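Local coordinates for protein pyruvate kinase 1 (Trypanosoma brucei brucei, PDB 4KCT) that catalyses the final step of glycolysis, passing phosphate from phosphoenolpyruvate to ADP to yield pyruvate and ATP, and also has an intrinsic decarboxylase activity, at residues A[132-136]-A[156-162]; A[94-100]-A[117-122]; A[214-220]-A[251-256]; A[61-65]-A[200-206]. All coordinates share one frame; numbering follows the deposited sequence. Where two conformers were deposited one is given.

Contact 1: residues A[132-136]-A[156-162]; sequences LTNAV and KEDDRTL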
loop_
_atom_site.group_PDB
_atom_site.type_symbol
_atom_site.label_atom_id
_atom_site.label_comp_id
_atom_site.label_asym_id
_atom_site.label_seq_id
_atom_site.Cartn_x
_atom_site.Cartn_y
_atom_site.Cartn_z
ATOM N N LEU A 132 13.552 6.582 49.046
ATOM C CA LEU A 132 12.309 5.799 48.956
ATOM C C LEU A 132 11.035 6.674 49.078
ATOM O O LEU A 132 10.090 6.509 48.310
ATOM C CB LEU A 132 12.283 4.683 50.011
ATOM C CG LEU A 132 11.009 3.838 50.077
ATOM C CD1 LEU A 132 10.910 2.960 48.840
ATOM C CD2 LEU A 132 10.994 2.986 51.336
ATOM N N THR A 133 11.013 7.606 50.031
ATOM C CA THR A 133 9.773 8.362 50.292
ATOM C C THR A 133 9.526 9.450 49.269
ATOM O O THR A 133 8.446 10.015 49.227
ATOM C CB THR A 133 9.738 8.999 51.700
ATOM O OG1 THR A 133 10.818 9.932 51.826
ATOM C CG2 THR A 133 9.854 7.940 52.784
ATOM N N ASN A 134 10.518 9.734 48.432
ATOM C CA ASN A 134 10.283 10.545 47.238
ATOM C C ASN A 134 9.863 9.731 46.039
ATOM O O ASN A 134 9.247 10.250 45.137
ATOM C CB ASN A 134 11.518 11.365 46.881
ATOM C CG ASN A 134 11.840 12.389 47.929
ATOM O OD1 ASN A 134 10.941 12.900 48.588
ATOM N ND2 ASN A 134 13.126 12.605 48.175
ATOM N N ALA A 135 10.315 8.486 45.976
ATOM C CA ALA A 135 10.117 7.665 44.786
ATOM C C ALA A 135 8.695 7.126 44.713
ATOM O O ALA A 135 8.134 7.018 43.637
ATOM C CB ALA A 135 11.112 6.523 44.756
ATOM N N VAL A 136 8.161 6.676 45.848
ATOM C CA VAL A 136 6.846 6.042 45.861
ATOM C C VAL A 136 5.837 6.813 46.711
ATOM O O VAL A 136 6.125 7.200 47.839
ATOM C CB VAL A 136 6.904 4.547 46.285
ATOM C CG1 VAL A 136 7.415 4.406 47.693
ATOM C CG2 VAL A 136 5.526 3.911 46.171
ATOM N N LYS A 156 2.612 8.367 54.004
ATOM C CA LYS A 156 3.947 8.743 54.417
ATOM C C LYS A 156 3.934 9.247 55.858
ATOM O O LYS A 156 3.248 10.207 56.158
ATOM C CB LYS A 156 4.479 9.830 53.498
ATOM C CG LYS A 156 5.803 10.412 53.958
ATOM C CD LYS A 156 6.563 10.991 52.788
ATOM C CE LYS A 156 7.035 12.393 53.083
ATOM N NZ LYS A 156 7.763 12.925 51.905
ATOM N N GLU A 157 4.680 8.588 56.748
ATOM C CA GLU A 157 4.683 8.946 58.185
ATOM C C GLU A 157 5.649 10.081 58.528
ATOM O O GLU A 157 5.334 10.948 59.348
ATOM C CB GLU A 157 4.992 7.729 59.049
ATOM C CG GLU A 157 3.993 6.594 58.890
ATOM C CD GLU A 157 2.566 7.033 59.192
ATOM O OE1 GLU A 157 1.802 7.307 58.232
ATOM O OE2 GLU A 157 2.232 7.177 60.391
ATOM N N ASP A 158 6.865 10.000 57.991
ATOM C CA ASP A 158 7.841 11.102 58.059
ATOM C C ASP A 158 8.775 10.939 56.867
ATOM O O ASP A 158 8.472 10.167 55.959
ATOM C CB ASP A 158 8.614 11.074 59.380
ATOM C CG ASP A 158 9.307 9.738 59.635
ATOM O OD1 ASP A 158 9.906 9.158 58.697
ATOM O OD2 ASP A 158 9.310 9.297 60.791
ATOM N N ASP A 159 9.837 11.730 56.785
ATOM C CA ASP A 159 10.593 11.761 55.527
ATOM C C ASP A 159 11.396 10.483 55.297
ATOM O O ASP A 159 11.942 10.277 54.218
ATOM C CB ASP A 159 11.494 13.002 55.417
ATOM C CG ASP A 159 12.529 13.051 56.492
ATOM O OD1 ASP A 159 12.268 12.469 57.569
ATOM O OD2 ASP A 159 13.592 13.689 56.283
ATOM N N ARG A 160 11.378 9.579 56.268
ATOM C CA ARG A 160 12.049 8.293 56.090
ATOM C C ARG A 160 11.170 7.041 56.245
ATOM O O ARG A 160 11.692 5.928 56.298
ATOM C CB ARG A 160 13.256 8.202 57.014
ATOM C CG ARG A 160 14.193 9.393 56.865
ATOM C CD ARG A 160 15.632 8.936 56.894
ATOM N NE ARG A 160 16.057 8.772 58.261
ATOM C CZ ARG A 160 17.311 8.548 58.634
ATOM N NH1 ARG A 160 17.595 8.496 59.914
ATOM N NH2 ARG A 160 18.271 8.336 57.723
ATOM N N THR A 161 9.854 7.214 56.334
ATOM C CA THR A 161 8.989 6.095 56.738
ATOM C C THR A 161 7.647 6.079 56.014
ATOM O O THR A 161 6.922 7.078 55.989
ATOM C CB THR A 161 8.752 6.091 58.262
ATOM O OG1 THR A 161 9.983 6.395 58.926
ATOM C CG2 THR A 161 8.227 4.706 58.733
ATOM N N LEU A 162 7.328 4.936 55.429
ATOM C CA LEU A 162 6.038 4.719 54.810
ATOM C C LEU A 162 5.272 3.656 55.593
ATOM O O LEU A 162 5.841 2.648 56.023
ATOM C CB LEU A 162 6.217 4.270 53.354
ATOM C CG LEU A 162 6.981 5.260 52.470
ATOM C CD1 LEU A 162 7.221 4.657 51.089
ATOM C CD2 LEU A 162 6.210 6.565 52.359
HETATM O O HOH W 1 12.978 8.054 52.110
#
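The tight hairpin joining strands 149-158 and 161-166 turns against a short helix, 132-135, and T133 of that helix makes the largest part of the contact. The T133 hydroxyl OG1 donates to D159 O over 2.7 Å, coming in 45° above the carbonyl plane instead of within it. A chi1 of 62° sets OG1 between the backbone N and the carbonyl carbon, which turns it to the hairpin while CG2 lies over the turn backbone, 3.6 Å from T161 N. Threonine suits the place because its two branches serve two needs, one polar and one apolar. A water doubles the link: it accepts from T133 N at 2.9 Å and donates to D159 O at 3.2 Å. Beyond the threonine, L162 carries the apolar part. Its CD1 presses on V136 CG1 at 3.4 Å, closer than normal van der Waals contact, and meets L132 CG at 4.0 Å; V110 of strand 107-111 also touches L132 and L162. D158 keeps the turn in shape, since its OD1 accepts from R160 N at 2.9 Å on the anti side and from T161 OG1 at 2.8 Å on the syn side. Aspartate is apt here, its short carboxylate reaching forward to the amide two residues on. These features mark a beta hairpin closed by a type I turn, with an Asx turn and a classic bulge in which E157 and D158 both face T161, in the B domain that pyruvate kinases insert into their barrel.

Contact 2: residues A[94-100]-A[117-122]; sequences LFKDGEV and EKVGTK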
loop_
_atom_site.group_PDB
_atom_site.type_symbol
_atom_site.label_atom_id
_atom_site.label_comp_id
_atom_site.label_asym_id
_atom_site.label_seq_id
_atom_site.Cartn_x
_atom_site.Cartn_y
_atom_site.Cartn_z
ATOM N N LEU A 94 17.956 -6.962 57.291
ATOM C CA LEU A 94 17.744 -8.269 57.922
ATOM C C LEU A 94 16.517 -8.232 58.817
ATOM O O LEU A 94 15.982 -7.150 59.130
ATOM C CB LEU A 94 18.981 -8.683 58.759
ATOM C CG LEU A 94 20.359 -8.262 58.237
ATOM C CD1 LEU A 94 21.465 -8.552 59.255
ATOM C CD2 LEU A 94 20.655 -8.948 56.917
ATOM N N PHE A 95 16.116 -9.412 59.280
ATOM C CA PHE A 95 14.976 -9.578 60.144
ATOM C C PHE A 95 15.421 -10.303 61.410
ATOM O O PHE A 95 16.309 -11.149 61.358
ATOM C CB PHE A 95 13.907 -10.401 59.425
ATOM C CG PHE A 95 13.305 -9.690 58.238
ATOM C CD1 PHE A 95 12.264 -8.783 58.415
ATOM C CD2 PHE A 95 13.864 -9.826 56.980
ATOM C CE1 PHE A 95 11.768 -8.051 57.351
ATOM C CE2 PHE A 95 13.390 -9.078 55.904
ATOM C CZ PHE A 95 12.336 -8.192 56.092
ATOM N N LYS A 96 14.816 -9.971 62.541
ATOM C CA LYS A 96 14.989 -10.789 63.760
ATOM C C LYS A 96 14.761 -12.275 63.485
ATOM O O LYS A 96 13.885 -12.649 62.695
ATOM C CB LYS A 96 14.050 -10.326 64.862
ATOM C CG LYS A 96 14.273 -8.884 65.273
ATOM C CD LYS A 96 13.689 -8.616 66.646
ATOM C CE LYS A 96 13.759 -7.144 66.982
ATOM N NZ LYS A 96 12.981 -6.853 68.210
ATOM N N ASP A 97 15.582 -13.116 64.105
ATOM C CA ASP A 97 15.497 -14.567 63.900
ATOM C C ASP A 97 15.675 -14.940 62.450
ATOM O O ASP A 97 15.523 -16.095 62.095
ATOM C CB ASP A 97 14.159 -15.125 64.397
ATOM C CG ASP A 97 13.871 -14.743 65.829
ATOM O OD1 ASP A 97 14.773 -14.899 66.684
ATOM O OD2 ASP A 97 12.772 -14.225 66.089
ATOM N N GLY A 98 15.957 -13.952 61.605
ATOM C CA GLY A 98 16.294 -14.226 60.214
ATOM C C GLY A 98 15.087 -14.484 59.311
ATOM O O GLY A 98 15.250 -14.797 58.137
ATOM N N GLU A 99 13.881 -14.313 59.836
ATOM C CA GLU A 99 12.668 -14.514 59.025
ATOM C C GLU A 99 11.469 -13.875 59.683
ATOM O O GLU A 99 11.358 -13.876 60.901
ATOM C CB GLU A 99 12.392 -16.003 58.804
ATOM C CG GLU A 99 12.231 -16.815 60.087
ATOM C CD GLU A 99 11.990 -18.302 59.817
ATOM O OE1 GLU A 99 11.253 -18.619 58.849
ATOM O OE2 GLU A 99 12.554 -19.154 60.558
ATOM N N VAL A 100 10.532 -13.406 58.867
ATOM C CA VAL A 100 9.249 -12.890 59.354
ATOM C C VAL A 100 8.154 -13.273 58.362
ATOM O O VAL A 100 8.371 -13.243 57.146
ATOM C CB VAL A 100 9.274 -11.344 59.477
ATOM C CG1 VAL A 100 7.863 -10.799 59.563
ATOM C CG2 VAL A 100 10.080 -10.918 60.699
ATOM N N GLU A 117 18.289 -1.472 60.135
ATOM C CA GLU A 117 18.800 -2.336 59.080
ATOM C C GLU A 117 18.865 -3.809 59.514
ATOM O O GLU A 117 18.642 -4.729 58.699
ATOM C CB GLU A 117 20.187 -1.858 58.649
ATOM C CG GLU A 117 20.888 -2.795 57.692
ATOM C CD GLU A 117 22.286 -2.328 57.353
ATOM O OE1 GLU A 117 22.756 -1.336 57.961
ATOM O OE2 GLU A 117 22.915 -2.950 56.475
ATOM N N LYS A 118 19.213 -4.047 60.780
ATOM C CA LYS A 118 19.505 -5.406 61.210
ATOM C C LYS A 118 18.437 -6.038 62.075
ATOM O O LYS A 118 18.587 -7.183 62.503
ATOM C CB LYS A 118 20.887 -5.493 61.875
ATOM C CG LYS A 118 22.014 -5.057 60.950
ATOM C CD LYS A 118 23.369 -5.198 61.623
ATOM C CE LYS A 118 24.473 -4.532 60.809
ATOM N NZ LYS A 118 25.749 -4.481 61.589
ATOM N N VAL A 119 17.321 -5.336 62.256
ATOM C CA VAL A 119 16.300 -5.743 63.240
ATOM C C VAL A 119 14.889 -5.594 62.689
ATOM O O VAL A 119 13.981 -5.144 63.403
ATOM C CB VAL A 119 16.349 -4.885 64.539
ATOM C CG1 VAL A 119 17.494 -5.306 65.419
ATOM C CG2 VAL A 119 16.415 -3.405 64.199
ATOM N N GLY A 120 14.667 -6.055 61.463
ATOM C CA GLY A 120 13.349 -5.939 60.886
ATOM C C GLY A 120 12.356 -6.868 61.561
ATOM O O GLY A 120 12.697 -7.993 61.967
ATOM N N THR A 121 11.128 -6.388 61.707
ATOM C CA THR A 121 10.070 -7.178 62.312
ATOM C C THR A 121 8.827 -7.101 61.431
ATOM O O THR A 121 8.832 -6.422 60.385
ATOM C CB THR A 121 9.707 -6.660 63.714
ATOM O OG1 THR A 121 9.058 -5.393 63.596
ATOM C CG2 THR A 121 10.944 -6.522 64.574
ATOM N N LYS A 122 7.775 -7.808 61.843
ATOM C CA LYS A 122 6.447 -7.669 61.235
ATOM C C LYS A 122 5.971 -6.211 61.259
ATOM O O LYS A 122 5.171 -5.813 60.428
ATOM C CB LYS A 122 5.443 -8.533 61.992
ATOM C CG LYS A 122 4.412 -9.215 61.124
ATOM C CD LYS A 122 3.789 -10.388 61.860
ATOM C CE LYS A 122 2.483 -10.813 61.212
ATOM N NZ LYS A 122 1.441 -11.111 62.236
#
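L94 lays its side chain alongside that of K118, the two pointing the same way, with L94 CD1 3.9 Å from K118 CG. The aliphatic part of the lysine thus covers a leucine at the surface. Next to this pair the backbones are tied by three bonds. L94 N donates to E117 O at 2.7 Å; the donor lies nearly in line with the C=O (C=O...N 170°), although the N-H is bent to 144°. G120 N then gives its hydrogen to L94 O at 2.9 Å, and K96 N to G120 O at 3.0 Å, this last in the carbonyl plane. G120 bonding to the residues before and after F95 is the pattern of a single parallel bridge. Lacking a CB, G120 lets the backbones approach to 4.1 Å between F95 CA and G120 CA, with L94 O and the phenyl ring close by. The ring lies obliquely by the glycine carbonyl, F95 CD1 being 3.7 Å from G120 O. On the solvent side K96 stretches beside T121, its CE 3.8 Å from T121 CG2, whereas T121 OG1 turns to the backbone amides of E123 and K124. V100 rounds off the contact, its CG1 packing 3.8 Å from K122 N and its two methyls spread over the backbone of T121 and K122. V100 belongs to strand 99-102, which pairs with strand 170-173 through L172; F95 meets F125 of strand 124-126, and E117 forms a salt bridge to R175, so the bridge lies at the edge of the B domain among these short strands.

Contact 3: residues A[214-220]-A[251-256]; sequences IRTAEQV and SIIEAS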
loop_
_atom_site.group_PDB
_atom_site.type_symbol
_atom_site.label_atom_id
_atom_site.label_comp_id
_atom_site.label_asym_id
_atom_site.label_seq_id
_atom_site.Cartn_x
_atom_site.Cartn_y
_atom_site.Cartn_z
ATOM N N ILE A 214 19.773 -0.627 32.704
ATOM C CA ILE A 214 20.063 0.662 32.084
ATOM C C ILE A 214 18.790 1.529 32.044
ATOM O O ILE A 214 17.755 1.129 31.474
ATOM C CB ILE A 214 20.661 0.475 30.664
ATOM C CG1 ILE A 214 22.055 -0.203 30.759
ATOM C CG2 ILE A 214 20.749 1.812 29.923
ATOM C CD1 ILE A 214 23.114 0.597 31.536
ATOM N N ARG A 215 18.864 2.697 32.675
ATOM C CA ARG A 215 17.682 3.528 32.788
ATOM C C ARG A 215 17.730 4.735 31.869
ATOM O O ARG A 215 16.686 5.283 31.518
ATOM C CB ARG A 215 17.434 3.932 34.241
ATOM C CG ARG A 215 17.090 2.748 35.142
ATOM C CD ARG A 215 17.741 2.880 36.518
ATOM N NE ARG A 215 19.099 2.316 36.582
ATOM C CZ ARG A 215 20.038 2.745 37.427
ATOM N NH1 ARG A 215 21.237 2.162 37.471
ATOM N NH2 ARG A 215 19.757 3.731 38.263
ATOM N N THR A 216 18.946 5.165 31.500
ATOM C CA THR A 216 19.148 6.382 30.691
ATOM C C THR A 216 20.336 6.186 29.765
ATOM O O THR A 216 21.231 5.372 30.044
ATOM C CB THR A 216 19.479 7.627 31.577
ATOM O OG1 THR A 216 20.720 7.400 32.243
ATOM C CG2 THR A 216 18.392 7.886 32.623
ATOM N N ALA A 217 20.441 7.065 28.768
ATOM C CA ALA A 217 21.625 7.132 27.925
ATOM C C ALA A 217 22.874 7.507 28.729
ATOM O O ALA A 217 23.972 7.057 28.414
ATOM C CB ALA A 217 21.417 8.121 26.780
ATOM N N GLU A 218 22.722 8.361 29.738
ATOM C CA GLU A 218 23.888 8.758 30.544
ATOM C C GLU A 218 24.500 7.546 31.266
ATOM O O GLU A 218 25.725 7.388 31.332
ATOM C CB GLU A 218 23.520 9.865 31.539
ATOM C CG GLU A 218 24.719 10.452 32.275
ATOM C CD GLU A 218 25.849 10.907 31.339
ATOM O OE1 GLU A 218 27.032 10.698 31.694
ATOM O OE2 GLU A 218 25.560 11.462 30.245
ATOM N N GLN A 219 23.648 6.640 31.725
ATOM C CA GLN A 219 24.145 5.401 32.302
ATOM C C GLN A 219 24.955 4.551 31.321
ATOM O O GLN A 219 25.955 3.926 31.713
ATOM C CB GLN A 219 22.996 4.588 32.860
ATOM C CG GLN A 219 22.307 5.260 34.012
ATOM C CD GLN A 219 21.653 4.267 34.918
ATOM O OE1 GLN A 219 21.049 3.300 34.456
ATOM N NE2 GLN A 219 21.841 4.442 36.223
ATOM N N VAL A 220 24.498 4.450 30.073
ATOM C CA VAL A 220 25.308 3.754 29.052
ATOM C C VAL A 220 26.705 4.376 28.934
ATOM O O VAL A 220 27.714 3.663 28.915
ATOM C CB VAL A 220 24.633 3.760 27.666
ATOM C CG1 VAL A 220 25.467 2.962 26.682
ATOM C CG2 VAL A 220 23.212 3.181 27.755
ATOM N N SER A 251 16.993 7.108 23.187
ATOM C CA SER A 251 18.316 7.618 23.532
ATOM C C SER A 251 19.237 6.498 24.034
ATOM O O SER A 251 20.451 6.537 23.817
ATOM C CB SER A 251 18.216 8.741 24.579
ATOM O OG SER A 251 17.679 8.242 25.796
ATOM N N ILE A 252 18.673 5.495 24.700
ATOM C CA ILE A 252 19.471 4.342 25.086
ATOM C C ILE A 252 19.990 3.550 23.861
ATOM O O ILE A 252 21.166 3.212 23.793
ATOM C CB ILE A 252 18.714 3.424 26.067
ATOM C CG1 ILE A 252 18.531 4.160 27.401
ATOM C CG2 ILE A 252 19.471 2.090 26.280
ATOM C CD1 ILE A 252 17.456 3.546 28.292
ATOM N N ILE A 253 19.127 3.339 22.876
ATOM C CA ILE A 253 19.527 2.620 21.674
ATOM C C ILE A 253 20.628 3.416 20.998
ATOM O O ILE A 253 21.663 2.870 20.634
ATOM C CB ILE A 253 18.353 2.489 20.687
ATOM C CG1 ILE A 253 17.396 1.376 21.142
ATOM C CG2 ILE A 253 18.876 2.216 19.290
ATOM C CD1 ILE A 253 16.086 1.330 20.355
ATOM N N GLU A 254 20.444 4.731 20.938
ATOM C CA GLU A 254 21.446 5.612 20.348
ATOM C C GLU A 254 22.832 5.449 21.003
ATOM O O GLU A 254 23.848 5.406 20.309
ATOM C CB GLU A 254 20.984 7.072 20.432
ATOM C CG GLU A 254 22.092 8.069 20.169
ATOM C CD GLU A 254 22.177 8.440 18.709
ATOM O OE1 GLU A 254 21.143 8.858 18.140
ATOM O OE2 GLU A 254 23.266 8.270 18.116
ATOM N N ALA A 255 22.877 5.404 22.335
ATOM C CA ALA A 255 24.158 5.315 23.053
ATOM C C ALA A 255 24.784 3.912 23.036
ATOM O O ALA A 255 25.975 3.752 23.365
ATOM C CB ALA A 255 23.991 5.806 24.500
ATOM N N SER A 256 23.967 2.888 22.745
ATOM C CA SER A 256 24.363 1.496 22.968
ATOM C C SER A 256 24.821 0.871 21.666
ATOM O O SER A 256 24.527 1.392 20.595
ATOM C CB SER A 256 23.171 0.684 23.539
ATOM O OG SER A 256 22.698 1.264 24.739
HETATM O O HOH W 2 18.114 8.911 28.347
#
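S256 OG has two partners: it donates to I252 O at 2.7 Å, 42° above the carbonyl plane, and hydrogen-bonds S238 OG of the barrel. Just past the helix, a serine can turn its hydroxyl back on the last turn, and V220 CG2 packs against it at 3.6 Å. The direct packing between the segments is largely apolar. I252 sends CG1 over the chain at T216, 3.6 Å from T216 C, because its chi1 of -67° places that branch anti to its carbonyl carbon; the other branch, CG2, meets I214 CG2 at 3.9 Å. V220 CB sits 3.8 Å from A255 CB, and A217 CB lies 3.5 Å from S251 O. Alanines at these two points let the helices approach nearly backbone to backbone. One water bridges the two segments, accepting from A217 N at 3.0 Å and lying 2.7 Å from S251 OG, which also bonds to N248 O. T216 starts its helix as the N-cap, its hydroxyl accepting from Q219 N. Helices 217-227 and 249-255, which follow successive strands of the TIM barrel, pack side by side here over strand 235-240, with I252 reaching S238 and I259 of strand 258-262.

Contact 4: residues A[61-65]-A[200-206]; sequences HQTTI and FGVAQGV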
loop_
_atom_site.group_PDB
_atom_site.type_symbol
_atom_site.label_atom_id
_atom_site.label_comp_id
_atom_site.label_asym_id
_atom_site.label_seq_id
_atom_site.Cartn_x
_atom_site.Cartn_y
_atom_site.Cartn_z
ATOM N N HIS A 61 34.440 -17.658 36.715
ATOM C CA HIS A 61 34.222 -17.143 35.375
ATOM C C HIS A 61 35.446 -17.218 34.536
ATOM O O HIS A 61 35.358 -17.383 33.330
ATOM C CB HIS A 61 33.688 -15.721 35.426
ATOM C CG HIS A 61 32.330 -15.622 36.048
ATOM N ND1 HIS A 61 31.263 -16.305 35.566
ATOM C CD2 HIS A 61 31.914 -15.037 37.236
ATOM C CE1 HIS A 61 30.205 -16.092 36.366
ATOM N NE2 HIS A 61 30.590 -15.293 37.366
ATOM N N GLN A 62 36.625 -17.185 35.163
ATOM C CA GLN A 62 37.854 -17.416 34.416
ATOM C C GLN A 62 37.855 -18.814 33.789
ATOM O O GLN A 62 38.313 -18.997 32.657
ATOM C CB GLN A 62 39.100 -17.253 35.310
ATOM C CG GLN A 62 40.410 -17.415 34.526
ATOM C CD GLN A 62 40.684 -16.240 33.609
ATOM O OE1 GLN A 62 40.799 -15.109 34.067
ATOM N NE2 GLN A 62 40.692 -16.488 32.291
ATOM N N THR A 63 37.417 -19.805 34.558
ATOM C CA THR A 63 37.276 -21.175 34.043
ATOM C C THR A 63 36.363 -21.212 32.800
ATOM O O THR A 63 36.676 -21.875 31.800
ATOM C CB THR A 63 36.764 -22.132 35.147
ATOM O OG1 THR A 63 37.709 -22.148 36.225
ATOM C CG2 THR A 63 36.596 -23.558 34.628
ATOM N N THR A 64 35.234 -20.509 32.871
ATOM C CA THR A 64 34.323 -20.425 31.728
ATOM C C THR A 64 35.026 -19.827 30.517
ATOM O O THR A 64 35.022 -20.403 29.444
ATOM C CB THR A 64 33.064 -19.587 32.063
ATOM O OG1 THR A 64 32.376 -20.186 33.176
ATOM C CG2 THR A 64 32.084 -19.517 30.800
ATOM N N ILE A 65 35.687 -18.697 30.717
ATOM C CA ILE A 65 36.430 -18.065 29.652
ATOM C C ILE A 65 37.447 -19.026 29.031
ATOM O O ILE A 65 37.457 -19.237 27.786
ATOM C CB ILE A 65 37.128 -16.780 30.140
ATOM C CG1 ILE A 65 36.081 -15.685 30.363
ATOM C CG2 ILE A 65 38.184 -16.312 29.112
ATOM C CD1 ILE A 65 36.625 -14.464 31.069
ATOM N N PHE A 200 37.909 -6.902 35.144
ATOM C CA PHE A 200 38.202 -8.315 34.827
ATOM C C PHE A 200 37.827 -8.627 33.361
ATOM O O PHE A 200 38.643 -9.140 32.599
ATOM C CB PHE A 200 37.435 -9.226 35.795
ATOM C CG PHE A 200 37.488 -10.688 35.443
ATOM C CD1 PHE A 200 38.497 -11.505 35.957
ATOM C CD2 PHE A 200 36.499 -11.262 34.659
ATOM C CE1 PHE A 200 38.536 -12.865 35.660
ATOM C CE2 PHE A 200 36.524 -12.622 34.354
ATOM C CZ PHE A 200 37.533 -13.426 34.866
ATOM N N GLY A 201 36.642 -8.203 32.942
ATOM C CA GLY A 201 36.215 -8.445 31.557
ATOM C C GLY A 201 37.163 -7.828 30.533
ATOM O O GLY A 201 37.485 -8.441 29.505
ATOM N N VAL A 202 37.601 -6.602 30.790
ATOM C CA VAL A 202 38.532 -5.931 29.865
ATOM C C VAL A 202 39.872 -6.668 29.836
ATOM O O VAL A 202 40.400 -6.946 28.770
ATOM C CB VAL A 202 38.748 -4.445 30.249
ATOM C CG1 VAL A 202 39.850 -3.809 29.390
ATOM C CG2 VAL A 202 37.448 -3.670 30.074
ATOM N N ALA A 203 40.392 -7.024 31.017
ATOM C CA ALA A 203 41.676 -7.717 31.110
ATOM C C ALA A 203 41.624 -9.077 30.407
ATOM O O ALA A 203 42.599 -9.488 29.784
ATOM C CB ALA A 203 42.084 -7.894 32.569
ATOM N N GLN A 204 40.487 -9.768 30.500
ATOM C CA GLN A 204 40.379 -11.120 29.932
ATOM C C GLN A 204 39.892 -11.115 28.484
ATOM O O GLN A 204 39.761 -12.174 27.857
ATOM C CB GLN A 204 39.467 -12.015 30.790
ATOM C CG GLN A 204 39.992 -12.282 32.194
ATOM C CD GLN A 204 41.454 -12.640 32.208
ATOM O OE1 GLN A 204 41.893 -13.508 31.461
ATOM N NE2 GLN A 204 42.221 -11.974 33.061
ATOM N N GLY A 205 39.582 -9.931 27.970
ATOM C CA GLY A 205 39.249 -9.787 26.558
ATOM C C GLY A 205 37.837 -10.277 26.201
ATOM O O GLY A 205 37.644 -10.908 25.154
ATOM N N VAL A 206 36.833 -9.929 27.006
ATOM C CA VAL A 206 35.437 -10.299 26.640
ATOM C C VAL A 206 34.977 -9.455 25.457
ATOM O O VAL A 206 35.512 -8.389 25.201
ATOM C CB VAL A 206 34.426 -10.182 27.819
ATOM C CG1 VAL A 206 34.898 -11.012 29.025
ATOM C CG2 VAL A 206 34.214 -8.730 28.216
#
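Q62 begins its run towards the other helix at CB, 4.2 Å from F200 CZ. CG stands anti to the backbone N, and a bend at chi2 of 72° then swings the amide across to Q204, bringing Q62 CD to 3.7 Å from Q204 OE1. The oxygen lies against both partners: Q62 OE1 is 3.6 Å from F200 CE1 and 3.2 Å from Q204 CD. Q62 NE2 is held chiefly by N66 OD1, a turn on along its own helix, and gives only a weak bond to Q204 OE1 at 3.3 Å. The two amide planes stand 89° apart, so the glutamines meet crosswise and not as a flat, doubly bonded pair. Glutamine suits such a partly exposed place, where a flexible polar end can cover apolar atoms. The two glutamines belong to neighbouring helices of the TIM barrel, 58-75 and 192-204, which follow strands 46-52 and 80-84, the B domain being inserted between strand 80-84 and helix 192-204; their local axes cross at -29° and come within 11.9 Å. Side chains fill that wide gap. I65 extends CD1 into it, isoleucine's longer CG1-CD1 branch reaching across to 3.8 Å from both F200 CE2 and Q204 CB. F200 approaches from the opposite direction, and one face of its ring carries Q204 CG, offset toward the rim. Inward, M51 of strand 46-52 touches H61, I65 and V206. G205 ends the second helix in a Schellman motif, its positive phi easily taken by a residue without a side chain, and Q204 O bonds to R69 across the helices.

How the contacts relate
From the N terminus the chain first enters contact 4 at 61-65, on the helix after the second barrel strand, and does not complete it until 200-206. The 134 residues between hold the third barrel strand and the whole B domain, and within them contact 2 closes a 16-residue loop before contact 1 closes one of 19. These two follow in series, about 20 Å apart between centres, each joining parts of the B domain. Contact 4 therefore draws together the barrel helices on either side of that long excursion. Contact 3 comes afterwards, tying helix 217-227 to helix 249-255 beside strand 235-240, and no contact crosses another.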